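Local coordinates for outer surface protein (Borrelia burgdorferi, PDB 5IZT) that is of unknown molecular function but, as an outer surface protein of the PFam54_60 family, probably acts at the surface of the Lyme disease spirochaete, at residues N250-L255 / E285-G290; E271-E276 / K367-Y372; L340-E345 / R385-E390. All coordinates share one frame; numbering follows the deposited sequence. Where two conformers were deposited one is given.

Contact 1. Residues N250-L255 / E285-G290; sequences NKFYAL and ELMISG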
ATOM      1  N   ASN A 250      -9.546   0.095  -5.524  1.00 18.18           N
ATOM      2  CA  ASN A 250      -9.726  -0.575  -4.245  0.50 20.96           C
ATOM      3  C   ASN A 250      -8.403  -0.909  -3.570  1.00 18.55           C
ATOM      4  O   ASN A 250      -8.385  -1.090  -2.343  1.00 17.12           O
ATOM      5  CB  ASN A 250     -10.588  -1.819  -4.426  0.50 26.39           C
ATOM      6  CG  ASN A 250     -12.068  -1.493  -4.354  0.50 28.36           C
ATOM      7  OD1 ASN A 250     -12.596  -0.764  -5.189  0.50 30.93           O
ATOM      8  ND2 ASN A 250     -12.738  -2.015  -3.338  0.50 32.74           N
ATOM      9  N   LYS A 251      -7.295  -0.976  -4.321  1.00 17.79           N
ATOM     10  CA  LYS A 251      -6.000  -1.123  -3.654  1.00 18.62           C
ATOM     11  C   LYS A 251      -5.665   0.124  -2.843  1.00 17.46           C
ATOM     12  O   LYS A 251      -5.063   0.022  -1.769  1.00 13.67           O
ATOM     13  CB  LYS A 251      -4.896  -1.404  -4.671  1.00 19.37           C
ATOM     14  CG  LYS A 251      -5.217  -2.604  -5.568  1.00 24.05           C
ATOM     15  CD  LYS A 251      -4.327  -3.756  -5.323  1.00 31.06           C
ATOM     16  CE  LYS A 251      -4.733  -4.941  -6.207  1.00 36.13           C
ATOM     17  NZ  LYS A 251      -5.486  -5.953  -5.418  1.00 40.49           N
ATOM     18  N   PHE A 252      -6.000   1.316  -3.358  1.00 14.41           N
ATOM     19  CA  PHE A 252      -5.792   2.522  -2.558  1.00 11.97           C
ATOM     20  C   PHE A 252      -6.694   2.520  -1.329  1.00 13.85           C
ATOM     21  O   PHE A 252      -6.266   2.911  -0.234  1.00 14.62           O
ATOM     22  CB  PHE A 252      -6.041   3.800  -3.369  1.00 12.35           C
ATOM     23  CG  PHE A 252      -5.783   5.042  -2.573  1.00 18.76           C
ATOM     24  CD1 PHE A 252      -4.468   5.426  -2.270  1.00 22.27           C
ATOM     25  CD2 PHE A 252      -6.840   5.793  -2.065  1.00 20.07           C
ATOM     26  CE1 PHE A 252      -4.217   6.557  -1.499  1.00 25.29           C
ATOM     27  CE2 PHE A 252      -6.597   6.939  -1.273  1.00 17.55           C
ATOM     28  CZ  PHE A 252      -5.282   7.322  -1.003  1.00 18.98           C
ATOM     29  N   TYR A 253      -7.944   2.100  -1.487  1.00 14.31           N
ATOM     30  CA  TYR A 253      -8.837   2.014  -0.323  1.00 14.03           C
ATOM     31  C   TYR A 253      -8.303   1.023   0.699  1.00 19.84           C
ATOM     32  O   TYR A 253      -8.410   1.247   1.916  1.00 15.73           O
ATOM     33  CB  TYR A 253     -10.248   1.621  -0.760  1.00 15.03           C
ATOM     34  CG  TYR A 253     -10.838   2.538  -1.816  1.00 17.91           C
ATOM     35  CD1 TYR A 253     -10.456   3.873  -1.891  1.00 16.04           C
ATOM     36  CD2 TYR A 253     -11.750   2.055  -2.762  1.00 18.88           C
ATOM     37  CE1 TYR A 253     -10.971   4.718  -2.880  1.00 15.76           C
ATOM     38  CE2 TYR A 253     -12.280   2.909  -3.762  1.00 19.59           C
ATOM     39  CZ  TYR A 253     -11.890   4.226  -3.806  1.00 15.98           C
ATOM     40  OH  TYR A 253     -12.412   5.071  -4.781  1.00 18.15           O
ATOM     41  N   ALA A 254      -7.732  -0.090   0.222  1.00 18.90           N
ATOM     42  CA  ALA A 254      -7.158  -1.088   1.118  1.00 20.36           C
ATOM     43  C   ALA A 254      -5.938  -0.549   1.854  1.00 16.77           C
ATOM     44  O   ALA A 254      -5.718  -0.879   3.026  1.00 16.76           O
ATOM     45  CB  ALA A 254      -6.786  -2.342   0.333  1.00 17.22           C
ATOM     46  N   LEU A 255      -5.126   0.264   1.174  1.00 14.60           N
ATOM     47  CA  LEU A 255      -3.977   0.896   1.810  1.00 14.86           C
ATOM     48  C   LEU A 255      -4.404   1.773   2.983  1.00 20.42           C
ATOM     49  O   LEU A 255      -3.699   1.854   4.003  1.00 17.78           O
ATOM     50  CB  LEU A 255      -3.220   1.730   0.770  1.00 13.87           C
ATOM     51  CG  LEU A 255      -2.085   2.609   1.278  1.00 14.13           C
ATOM     52  CD1 LEU A 255      -0.964   1.764   1.906  1.00 16.52           C
ATOM     53  CD2 LEU A 255      -1.575   3.462   0.107  1.00 24.22           C
ATOM     54  N   GLU A 285       2.575  11.513  -8.441  1.00 17.30           N
ATOM     55  CA  GLU A 285       3.600  10.874  -7.612  1.00 13.75           C
ATOM     56  C   GLU A 285       3.021  10.393  -6.282  1.00 13.17           C
ATOM     57  O   GLU A 285       3.390   9.314  -5.800  1.00 15.12           O
ATOM     58  CB  GLU A 285       4.776  11.818  -7.351  1.00 16.35           C
ATOM     59  CG  GLU A 285       5.588  12.245  -8.579  1.00 15.85           C
ATOM     60  CD  GLU A 285       6.884  12.985  -8.193  1.00 30.48           C
ATOM     61  OE1 GLU A 285       6.840  14.198  -7.901  1.00 32.45           O
ATOM     62  OE2 GLU A 285       7.952  12.329  -8.145  1.00 35.02           O
ATOM     63  N   LEU A 286       2.144  11.186  -5.650  1.00 13.51           N
ATOM     64  CA  LEU A 286       1.565  10.765  -4.373  1.00 16.06           C
ATOM     65  C   LEU A 286       0.747   9.497  -4.541  1.00 17.93           C
ATOM     66  O   LEU A 286       0.906   8.536  -3.777  1.00 14.70           O
ATOM     67  CB  LEU A 286       0.685  11.865  -3.759  1.00 10.90           C
ATOM     68  CG  LEU A 286       1.429  13.126  -3.301  1.00 15.84           C
ATOM     69  CD1 LEU A 286       0.417  14.228  -3.015  1.00 14.38           C
ATOM     70  CD2 LEU A 286       2.271  12.822  -2.067  1.00 20.85           C
ATOM     71  N   MET A 287      -0.151   9.481  -5.532  1.00 14.09           N
ATOM     72  CA  MET A 287      -1.018   8.317  -5.697  0.72 13.03           C
ATOM     73  C   MET A 287      -0.225   7.100  -6.162  1.00 15.97           C
ATOM     74  O   MET A 287      -0.482   5.977  -5.705  1.00 12.82           O
ATOM     75  CB  MET A 287      -2.153   8.623  -6.680  0.72 15.58           C
ATOM     76  CG  MET A 287      -3.089   7.423  -6.881  0.72 16.36           C
ATOM     77  SD  MET A 287      -3.862   6.827  -5.346  0.72 14.82           S
ATOM     78  CE  MET A 287      -4.933   8.212  -4.924  0.72 18.23           C
ATOM     79  N   ILE A 288       0.741   7.298  -7.063  1.00 12.86           N
ATOM     80  CA  ILE A 288       1.564   6.170  -7.502  1.00 11.33           C
ATOM     81  C   ILE A 288       2.317   5.572  -6.314  1.00 14.75           C
ATOM     82  O   ILE A 288       2.475   4.348  -6.217  1.00 13.06           O
ATOM     83  CB  ILE A 288       2.526   6.608  -8.626  1.00 16.13           C
ATOM     84  CG1 ILE A 288       1.776   6.781  -9.947  1.00 16.58           C
ATOM     85  CG2 ILE A 288       3.690   5.600  -8.785  1.00 24.34           C
ATOM     86  CD1 ILE A 288       2.607   7.436 -11.052  1.00 20.33           C
ATOM     87  N   SER A 289       2.801   6.417  -5.398  1.00 13.15           N
ATOM     88  CA  SER A 289       3.538   5.888  -4.253  1.00 13.12           C
ATOM     89  C   SER A 289       2.634   5.047  -3.369  1.00 17.56           C
ATOM     90  O   SER A 289       3.084   4.054  -2.791  1.00 13.28           O
ATOM     91  CB  SER A 289       4.189   7.006  -3.429  1.00 13.48           C
ATOM     92  OG  SER A 289       3.249   7.685  -2.592  1.00 15.90           O
ATOM     93  N   GLY A 290       1.366   5.414  -3.251  1.00 10.86           N
ATOM     94  CA  GLY A 290       0.462   4.635  -2.424  1.00 11.82           C
ATOM     95  C   GLY A 290       0.032   3.350  -3.103  1.00 18.15           C
ATOM     96  O   GLY A 290       0.105   2.264  -2.517  1.00 12.94           O
TER

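Contact 2. Residues E271-E276 / K367-Y372; sequences ETLYNE and KSLAEY. Unlike the reference sequence in segment 271-276: T272 (reference Ala).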
ATOM      1  N   GLU A 271      -8.278  16.928  -4.469  1.00 17.74           N
ATOM      2  CA  GLU A 271      -9.140  17.827  -5.223  1.00 16.18           C
ATOM      3  C   GLU A 271      -8.641  19.260  -5.126  1.00 21.00           C
ATOM      4  O   GLU A 271      -8.549  19.956  -6.138  1.00 16.87           O
ATOM      5  CB  GLU A 271     -10.583  17.750  -4.710  1.00 16.32           C
ATOM      6  CG  GLU A 271     -11.510  18.728  -5.463  1.00 20.22           C
ATOM      7  CD  GLU A 271     -12.955  18.603  -5.013  1.00 34.41           C
ATOM      8  OE1 GLU A 271     -13.224  18.822  -3.815  1.00 35.29           O
ATOM      9  OE2 GLU A 271     -13.806  18.240  -5.844  1.00 34.76           O
ATOM     10  N   THR A 272      -8.267  19.699  -3.917  1.00 18.32           N
ATOM     11  CA  THR A 272      -7.700  21.035  -3.750  1.00 17.65           C
ATOM     12  C   THR A 272      -6.435  21.207  -4.580  1.00 17.64           C
ATOM     13  O   THR A 272      -6.267  22.218  -5.280  1.00 14.53           O
ATOM     14  CB  THR A 272      -7.410  21.304  -2.270  1.00 19.78           C
ATOM     15  OG1 THR A 272      -8.648  21.357  -1.543  1.00 21.53           O
ATOM     16  CG2 THR A 272      -6.666  22.634  -2.102  1.00 23.37           C
ATOM     17  N   LEU A 273      -5.516  20.238  -4.496  1.00 14.77           N
ATOM     18  CA  LEU A 273      -4.288  20.309  -5.293  1.00 18.32           C
ATOM     19  C   LEU A 273      -4.583  20.382  -6.783  1.00 15.55           C
ATOM     20  O   LEU A 273      -3.857  21.037  -7.540  1.00 12.45           O
ATOM     21  CB  LEU A 273      -3.404  19.093  -5.010  1.00 15.16           C
ATOM     22  CG  LEU A 273      -2.752  19.000  -3.632  1.00 24.21           C
ATOM     23  CD1 LEU A 273      -2.032  17.670  -3.535  1.00 17.96           C
ATOM     24  CD2 LEU A 273      -1.780  20.164  -3.447  1.00 18.20           C
ATOM     25  N   TYR A 274      -5.619  19.675  -7.234  1.00 12.97           N
ATOM     26  CA  TYR A 274      -5.892  19.562  -8.664  1.00 14.32           C
ATOM     27  C   TYR A 274      -6.313  20.886  -9.291  1.00 20.85           C
ATOM     28  O   TYR A 274      -6.192  21.041 -10.515  1.00 13.89           O
ATOM     29  CB  TYR A 274      -6.968  18.494  -8.857  1.00 17.05           C
ATOM     30  CG  TYR A 274      -7.299  18.134 -10.287  1.00 13.85           C
ATOM     31  CD1 TYR A 274      -6.580  17.158 -10.979  1.00 12.70           C
ATOM     32  CD2 TYR A 274      -8.335  18.794 -10.948  1.00 18.81           C
ATOM     33  CE1 TYR A 274      -6.915  16.823 -12.290  1.00 21.49           C
ATOM     34  CE2 TYR A 274      -8.665  18.489 -12.249  1.00 20.48           C
ATOM     35  CZ  TYR A 274      -7.959  17.515 -12.924  1.00 25.19           C
ATOM     36  OH  TYR A 274      -8.333  17.249 -14.229  1.00 25.70           O
ATOM     37  N   ASN A 275      -6.726  21.855  -8.461  1.00 13.48           N
ATOM     38  CA  ASN A 275      -7.171  23.171  -8.926  1.00 15.00           C
ATOM     39  C   ASN A 275      -6.119  23.893  -9.761  1.00 22.49           C
ATOM     40  O   ASN A 275      -6.471  24.736 -10.600  1.00 19.52           O
ATOM     41  CB  ASN A 275      -7.537  24.038  -7.723  1.00 19.79           C
ATOM     42  CG  ASN A 275      -8.846  23.638  -7.102  1.00 30.11           C
ATOM     43  OD1 ASN A 275      -9.701  23.068  -7.770  1.00 31.59           O
ATOM     44  ND2 ASN A 275      -9.030  23.971  -5.829  1.00 34.21           N
ATOM     45  N   GLU A 276      -4.832  23.624  -9.519  1.00 15.31           N
ATOM     46  CA  GLU A 276      -3.740  24.228 -10.286  1.00 16.19           C
ATOM     47  C   GLU A 276      -3.028  23.114 -11.034  1.00 21.97           C
ATOM     48  O   GLU A 276      -2.597  22.134 -10.413  1.00 16.85           O
ATOM     49  CB  GLU A 276      -2.747  24.947  -9.364  1.00 21.43           C
ATOM     50  CG  GLU A 276      -3.348  26.029  -8.484  1.00 26.52           C
ATOM     51  CD  GLU A 276      -3.556  27.317  -9.223  1.00 37.65           C
ATOM     52  OE1 GLU A 276      -3.096  27.416 -10.379  1.00 45.27           O
ATOM     53  OE2 GLU A 276      -4.165  28.238  -8.643  1.00 47.04           O
ATOM     54  N   LYS A 367      -1.363  26.250  -4.301  1.00 34.15           N
ATOM     55  CA  LYS A 367       0.080  26.248  -4.552  1.00 31.29           C
ATOM     56  C   LYS A 367       0.884  26.060  -3.265  1.00 29.44           C
ATOM     57  O   LYS A 367       1.853  25.290  -3.236  1.00 25.01           O
ATOM     58  CB  LYS A 367       0.493  27.546  -5.254  1.00 34.44           C
ATOM     59  N   SER A 368       0.506  26.764  -2.197  1.00 32.78           N
ATOM     60  CA  SER A 368       1.221  26.640  -0.930  1.00 37.47           C
ATOM     61  C   SER A 368       1.102  25.232  -0.383  1.00 29.37           C
ATOM     62  O   SER A 368       2.068  24.683   0.159  1.00 28.39           O
ATOM     63  CB  SER A 368       0.680  27.643   0.089  1.00 49.78           C
ATOM     64  OG  SER A 368       0.682  28.957  -0.428  1.00 51.08           O
ATOM     65  N   LEU A 369      -0.088  24.638  -0.505  1.00 26.27           N
ATOM     66  CA  LEU A 369      -0.288  23.262  -0.071  1.00 26.03           C
ATOM     67  C   LEU A 369       0.598  22.293  -0.847  1.00 27.54           C
ATOM     68  O   LEU A 369       1.172  21.365  -0.261  1.00 26.11           O
ATOM     69  CB  LEU A 369      -1.760  22.891  -0.227  1.00 30.13           C
ATOM     70  CG  LEU A 369      -2.199  21.495   0.185  1.00 33.35           C
ATOM     71  CD1 LEU A 369      -1.996  21.304   1.678  1.00 38.97           C
ATOM     72  CD2 LEU A 369      -3.660  21.299  -0.204  1.00 37.47           C
ATOM     73  N   ALA A 370       0.723  22.482  -2.168  1.00 17.32           N
ATOM     74  CA  ALA A 370       1.559  21.576  -2.952  1.00 17.43           C
ATOM     75  C   ALA A 370       3.012  21.657  -2.515  1.00 18.77           C
ATOM     76  O   ALA A 370       3.685  20.636  -2.373  1.00 17.13           O
ATOM     77  CB  ALA A 370       1.438  21.881  -4.446  1.00 17.04           C
ATOM     78  N   GLU A 371       3.524  22.872  -2.326  1.00 18.80           N
ATOM     79  CA  GLU A 371       4.902  23.037  -1.877  1.00 23.18           C
ATOM     80  C   GLU A 371       5.117  22.400  -0.512  1.00 21.64           C
ATOM     81  O   GLU A 371       6.124  21.719  -0.280  1.00 20.30           O
ATOM     82  CB  GLU A 371       5.249  24.530  -1.833  1.00 27.52           C
ATOM     83  CG  GLU A 371       6.651  24.857  -1.328  1.00 40.81           C
ATOM     84  CD  GLU A 371       7.688  24.913  -2.435  1.00 51.19           C
ATOM     85  OE1 GLU A 371       7.474  24.287  -3.494  1.00 54.98           O
ATOM     86  OE2 GLU A 371       8.722  25.587  -2.243  1.00 59.22           O
ATOM     87  N   TYR A 372       4.191  22.638   0.414  1.00 23.41           N
ATOM     88  CA  TYR A 372       4.302  22.080   1.763  1.00 22.13           C
ATOM     89  C   TYR A 372       4.356  20.558   1.729  1.00 19.02           C
ATOM     90  O   TYR A 372       5.215  19.934   2.373  1.00 20.95           O
ATOM     91  CB  TYR A 372       3.112  22.543   2.605  1.00 28.61           C
ATOM     92  CG  TYR A 372       3.151  22.061   4.038  1.00 26.39           C
ATOM     93  CD1 TYR A 372       3.877  22.769   4.994  1.00 33.34           C
ATOM     94  CD2 TYR A 372       2.510  20.896   4.431  1.00 29.02           C
ATOM     95  CE1 TYR A 372       3.933  22.345   6.311  1.00 32.31           C
ATOM     96  CE2 TYR A 372       2.572  20.454   5.745  1.00 28.46           C
ATOM     97  CZ  TYR A 372       3.286  21.194   6.674  1.00 30.68           C
ATOM     98  OH  TYR A 372       3.363  20.789   7.979  1.00 33.68           O
TER

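Contact 3. Residues L340-E345 / R385-E390; sequences LDKRKE and RQSVLE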
ATOM      1  N   LEU A 340       5.340  -4.864   6.533  1.00 17.54           N
ATOM      2  CA  LEU A 340       4.303  -4.333   7.413  1.00 18.18           C
ATOM      3  C   LEU A 340       4.690  -2.965   7.947  1.00 19.96           C
ATOM      4  O   LEU A 340       3.855  -2.051   8.026  1.00 21.40           O
ATOM      5  CB  LEU A 340       4.055  -5.296   8.574  1.00 16.07           C
ATOM      6  CG  LEU A 340       3.248  -6.523   8.193  1.00 24.11           C
ATOM      7  CD1 LEU A 340       3.334  -7.555   9.333  1.00 19.73           C
ATOM      8  CD2 LEU A 340       1.806  -6.081   7.947  1.00 20.52           C
ATOM      9  N   ASP A 341       5.952  -2.813   8.335  1.00 18.51           N
ATOM     10  CA  ASP A 341       6.398  -1.560   8.929  1.00 25.07           C
ATOM     11  C   ASP A 341       6.438  -0.434   7.902  1.00 26.68           C
ATOM     12  O   ASP A 341       6.100   0.719   8.216  1.00 22.81           O
ATOM     13  CB  ASP A 341       7.778  -1.754   9.544  1.00 26.07           C
ATOM     14  CG  ASP A 341       8.383  -0.452  10.022  1.00 39.45           C
ATOM     15  OD1 ASP A 341       7.873   0.107  11.014  1.00 49.69           O
ATOM     16  OD2 ASP A 341       9.362   0.012   9.404  1.00 47.42           O
ATOM     17  N   LYS A 342       6.868  -0.736   6.676  1.00 21.02           N
ATOM     18  CA  LYS A 342       6.964   0.322   5.674  1.00 21.88           C
ATOM     19  C   LYS A 342       5.609   0.646   5.063  1.00 21.38           C
ATOM     20  O   LYS A 342       5.362   1.811   4.720  1.00 25.03           O
ATOM     21  CB  LYS A 342       7.985  -0.051   4.602  1.00 21.73           C
ATOM     22  CG  LYS A 342       9.398  -0.151   5.141  1.00 26.04           C
ATOM     23  CD  LYS A 342       9.874   1.196   5.667  1.00 30.89           C
ATOM     24  CE  LYS A 342      11.291   1.127   6.234  1.00 31.46           C
ATOM     25  NZ  LYS A 342      11.747   2.503   6.632  1.00 41.52           N
ATOM     26  N   ARG A 343       4.700  -0.331   4.968  1.00 16.50           N
ATOM     27  CA  ARG A 343       3.339   0.023   4.578  1.00 23.69           C
ATOM     28  C   ARG A 343       2.710   0.918   5.638  1.00 24.09           C
ATOM     29  O   ARG A 343       2.045   1.910   5.310  1.00 22.11           O
ATOM     30  CB  ARG A 343       2.484  -1.230   4.342  1.00 23.42           C
ATOM     31  CG  ARG A 343       1.012  -0.917   4.015  1.00 21.47           C
ATOM     32  CD  ARG A 343       0.162  -2.164   3.770  1.00 19.40           C
ATOM     33  NE  ARG A 343      -1.280  -1.873   3.741  1.00 22.80           N
ATOM     34  CZ  ARG A 343      -2.040  -1.763   4.825  1.00 33.74           C
ATOM     35  NH1 ARG A 343      -1.503  -1.911   6.038  1.00 32.69           N
ATOM     36  NH2 ARG A 343      -3.338  -1.498   4.705  1.00 29.53           N
ATOM     37  N   LYS A 344       2.930   0.593   6.920  1.00 20.11           N
ATOM     38  CA  LYS A 344       2.441   1.450   8.000  1.00 23.92           C
ATOM     39  C   LYS A 344       3.068   2.841   7.935  1.00 25.27           C
ATOM     40  O   LYS A 344       2.412   3.841   8.254  1.00 28.18           O
ATOM     41  CB  LYS A 344       2.722   0.804   9.360  1.00 27.26           C
ATOM     42  N   GLU A 345       4.346   2.926   7.545  1.00 18.92           N
ATOM     43  CA  GLU A 345       4.990   4.236   7.437  1.00 23.44           C
ATOM     44  C   GLU A 345       4.320   5.121   6.389  1.00 24.68           C
ATOM     45  O   GLU A 345       4.156   6.331   6.609  1.00 17.17           O
ATOM     46  CB  GLU A 345       6.482   4.076   7.143  1.00 28.27           C
ATOM     47  CG  GLU A 345       7.259   5.385   7.090  1.00 35.07           C
ATOM     48  CD  GLU A 345       7.176   6.197   8.374  1.00 40.96           C
ATOM     49  OE1 GLU A 345       6.856   5.619   9.434  1.00 35.84           O
ATOM     50  OE2 GLU A 345       7.447   7.419   8.319  1.00 38.35           O
ATOM     51  N   ARG A 385       7.447   3.329  -0.224  1.00 16.24           N
ATOM     52  CA  ARG A 385       7.082   2.484  -1.360  0.60 19.84           C
ATOM     53  C   ARG A 385       8.277   1.676  -1.835  1.00 18.22           C
ATOM     54  O   ARG A 385       8.174   0.467  -2.054  1.00 20.11           O
ATOM     55  CB  ARG A 385       6.532   3.334  -2.511  0.60 18.00           C
ATOM     56  CG  ARG A 385       5.983   2.516  -3.710  0.60 17.25           C
ATOM     57  CD  ARG A 385       7.066   2.073  -4.710  0.60 15.70           C
ATOM     58  NE  ARG A 385       6.525   1.246  -5.789  0.60 18.20           N
ATOM     59  CZ  ARG A 385       6.212  -0.041  -5.666  0.60 17.73           C
ATOM     60  NH1 ARG A 385       6.379  -0.655  -4.504  0.60 14.03           N
ATOM     61  NH2 ARG A 385       5.728  -0.714  -6.702  0.60 16.54           N
ATOM     62  N   GLN A 386       9.414   2.342  -2.021  1.00 18.34           N
ATOM     63  CA  GLN A 386      10.620   1.677  -2.492  1.00 18.19           C
ATOM     64  C   GLN A 386      11.086   0.607  -1.514  1.00 20.14           C
ATOM     65  O   GLN A 386      11.597  -0.442  -1.925  1.00 20.75           O
ATOM     66  CB  GLN A 386      11.712   2.728  -2.719  1.00 21.23           C
ATOM     67  CG  GLN A 386      13.064   2.186  -3.135  1.00 32.51           C
ATOM     68  CD  GLN A 386      13.056   1.595  -4.528  1.00 42.78           C
ATOM     69  OE1 GLN A 386      12.201   1.927  -5.351  1.00 40.08           O
ATOM     70  NE2 GLN A 386      14.014   0.715  -4.801  1.00 46.79           N
ATOM     71  N   SER A 387      10.916   0.847  -0.214  1.00 24.31           N
ATOM     72  CA  SER A 387      11.356  -0.138   0.769  0.51 26.77           C
ATOM     73  C   SER A 387      10.504  -1.398   0.708  1.00 24.34           C
ATOM     74  O   SER A 387      11.023  -2.515   0.864  1.00 18.51           O
ATOM     75  CB  SER A 387      11.321   0.454   2.174  0.51 20.75           C
ATOM     76  OG  SER A 387      11.890  -0.447   3.103  0.51 18.86           O
ATOM     77  N   VAL A 388       9.192  -1.243   0.502  1.00 16.01           N
ATOM     78  CA  VAL A 388       8.334  -2.423   0.377  1.00 18.44           C
ATOM     79  C   VAL A 388       8.711  -3.207  -0.873  1.00 18.04           C
ATOM     80  O   VAL A 388       8.809  -4.442  -0.851  1.00 20.84           O
ATOM     81  CB  VAL A 388       6.843  -2.021   0.362  1.00 15.86           C
ATOM     82  CG1 VAL A 388       5.972  -3.254   0.093  1.00 16.28           C
ATOM     83  CG2 VAL A 388       6.431  -1.399   1.706  1.00 15.23           C
ATOM     84  N   LEU A 389       8.953  -2.488  -1.971  1.00 16.79           N
ATOM     85  CA  LEU A 389       9.375  -3.097  -3.229  1.00 20.28           C
ATOM     86  C   LEU A 389      10.686  -3.865  -3.075  1.00 24.33           C
ATOM     87  O   LEU A 389      10.827  -4.988  -3.575  1.00 23.47           O
ATOM     88  CB  LEU A 389       9.511  -2.004  -4.293  1.00 18.94           C
ATOM     89  CG  LEU A 389      10.034  -2.487  -5.643  1.00 21.58           C
ATOM     90  CD1 LEU A 389       9.045  -3.503  -6.185  1.00 23.33           C
ATOM     91  CD2 LEU A 389      10.237  -1.326  -6.610  1.00 27.12           C
ATOM     92  N   GLU A 390      11.677  -3.258  -2.414  1.00 19.49           N
ATOM     93  CA  GLU A 390      12.951  -3.944  -2.230  1.00 23.94           C
ATOM     94  C   GLU A 390      12.792  -5.191  -1.367  1.00 23.13           C
ATOM     95  O   GLU A 390      13.410  -6.226  -1.639  1.00 22.81           O
ATOM     96  CB  GLU A 390      13.977  -2.982  -1.633  1.00 27.65           C
ATOM     97  CG  GLU A 390      14.392  -1.890  -2.613  1.00 33.80           C
ATOM     98  CD  GLU A 390      15.299  -0.834  -2.003  1.00 45.05           C
ATOM     99  OE1 GLU A 390      15.626  -0.943  -0.801  1.00 47.36           O
ATOM    100  OE2 GLU A 390      15.668   0.116  -2.727  1.00 45.59           O
TER

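Contact 1. Residues N250-L255 / E285-G290
A buried, largely apolar helix-to-helix contact near the middle of the chain brings F252 and L255, at the end of helix 243-255, against M287 and G290 on helix 280-316. Its centre is a Met-aromatic pair, described here for one of the two modelled conformers of M287. In it the methyl M287 CE stands over one face of the F252 ring, 3.8 Å from its centroid and only 8° off the ring normal, which makes it a CH-pi contact as well. The sulfur approaches more obliquely, and M287 SD lies 3.4 Å from F252 CD1. Bends at chi2 and chi3 fold the thioether over the ring, a shape that an unbranched, flexible methionine adopts easily.

This is the all-helical fold of the Borrelia BbCRASP-1 family, in which the short helix 243-255 packs against the much longer helix 280-316. The two backbones come nearest at F252 and G290, whose CA atoms are 6.6 Å apart. Having no side chain, G290 lets L255 reach the main chain itself: L255 CD2 sits 3.3 Å from G290 O and 3.5 Å from G290 CA.

W346 of helix 322-359 touches both F252 and L255, while F266 meets the F252 ring with its plane inclined at about 50°. Behind the interface, S289 OG donates a hydrogen bond to L286 O and is also bonded to W346 NE1, so a buried hydroxyl is satisfied between two helices.

Contact 2. Residues E271-E276 / K367-Y372
T272 and L273, in the last turn of helix 260-274, meet L369 and A370 near the start of helix 366-395, and they do so almost entirely through apolar side-chain carbons, with no hydrogen bond across the contact. T272, which replaces the alanine of the reference sequence, comes first. Its CB points toward the partner helix, and with the methyl anti to the backbone N, T272 CG2 comes 3.8 Å from L369 CD2; the two side chains cross at about a right angle. The same rotation places the hydroxyl beside the backbone N, and T272 OG1 is hydrogen-bonded to S268 O one turn earlier. A threonine thus offers a methyl to the apolar neighbour while its polar atom is occupied within its own helix.

L273 follows and provides most of what segment 271-276 contributes. The backbones come closest here, with L273 CA 6.4 Å from A370 CA. One branch does the touching: L273 CD2 is 3.6 Å from A370 N and 3.8 Å from A370 CB, and it also lies 3.9 Å from L369 CG. The small A370 suits this place because a single methyl leaves the leucine branch room to settle against the main chain. L369, with CG anti to its backbone N (chi1 -179°), reaches both T272 and L273.

Near the end of the helix, three carbonyl oxygens accept from side chains: T272 O is bonded to S366 OG, L273 O to N279 ND2, and Y274 O to H280 NE2. Other helices complete the surroundings, since L273 also packs on I283 and A370 on L282, both of helix 280-316, whereas L369 rests against A357 of helix 322-359.

Contact 3. Residues L340-E345 / R385-E390
K342 lays the aliphatic part of its side chain against S387 and V388, with K342 CA 6.1 Å from V388 CA. K342 CB meets V388 CG2 at 3.6 Å, and V388 CG2 also lies 3.8 Å from R343 N, so the valine fits against the lysine's base and the adjoining main chain. Further out, in the S387 conformer described, K342 CG passes 3.2 Å from S387 OG. A bend at chi2 (-63°) turns the remaining methylenes past the serine.

The helices, 322-359 and 366-395, run nearly antiparallel, their local axes 8.7 Å apart and 161° between directions. Segment 340-345 falls within a predicted coiled coil, but the geometry here establishes only a side-by-side helix pair. Around this first shell, S387 OG is hydrogen-bonded to Q338 NE2, V388 also touches S296, and R343 turns off to bond with Q294 OE1, form a salt bridge to D257 and make a cation-pi contact with F297.

With no hydrogen bond joining the two segments, the contact depends on van der Waals contact of the lysine methylenes with a valine methyl and the serine side chain, which lets a long amphipathic lysine cover a partly buried seam while its amino end leads away from the partner helix.

How the contacts relate
Contacts 1 and 2 are buried and largely apolar, whereas contact 3 is only partly buried and uses the carbon chain of a lysine where the others rely mainly on methionine, leucine and phenylalanine, with small residues at the closest approach. Contacts 2 and 3 share helix 366-395 but lie far apart on it, their centres about 26 Å from each other. Contact 2 is also distant from the middle of the chain, at about 23 Å, yet its neighbour L286, from segment 285-290, packs on L273. Contacts 1 and 3 are linked more directly: R343 NH2 lies 3.0 Å from A254 O, a probable hydrogen bond that joins the two interfaces by a polar link.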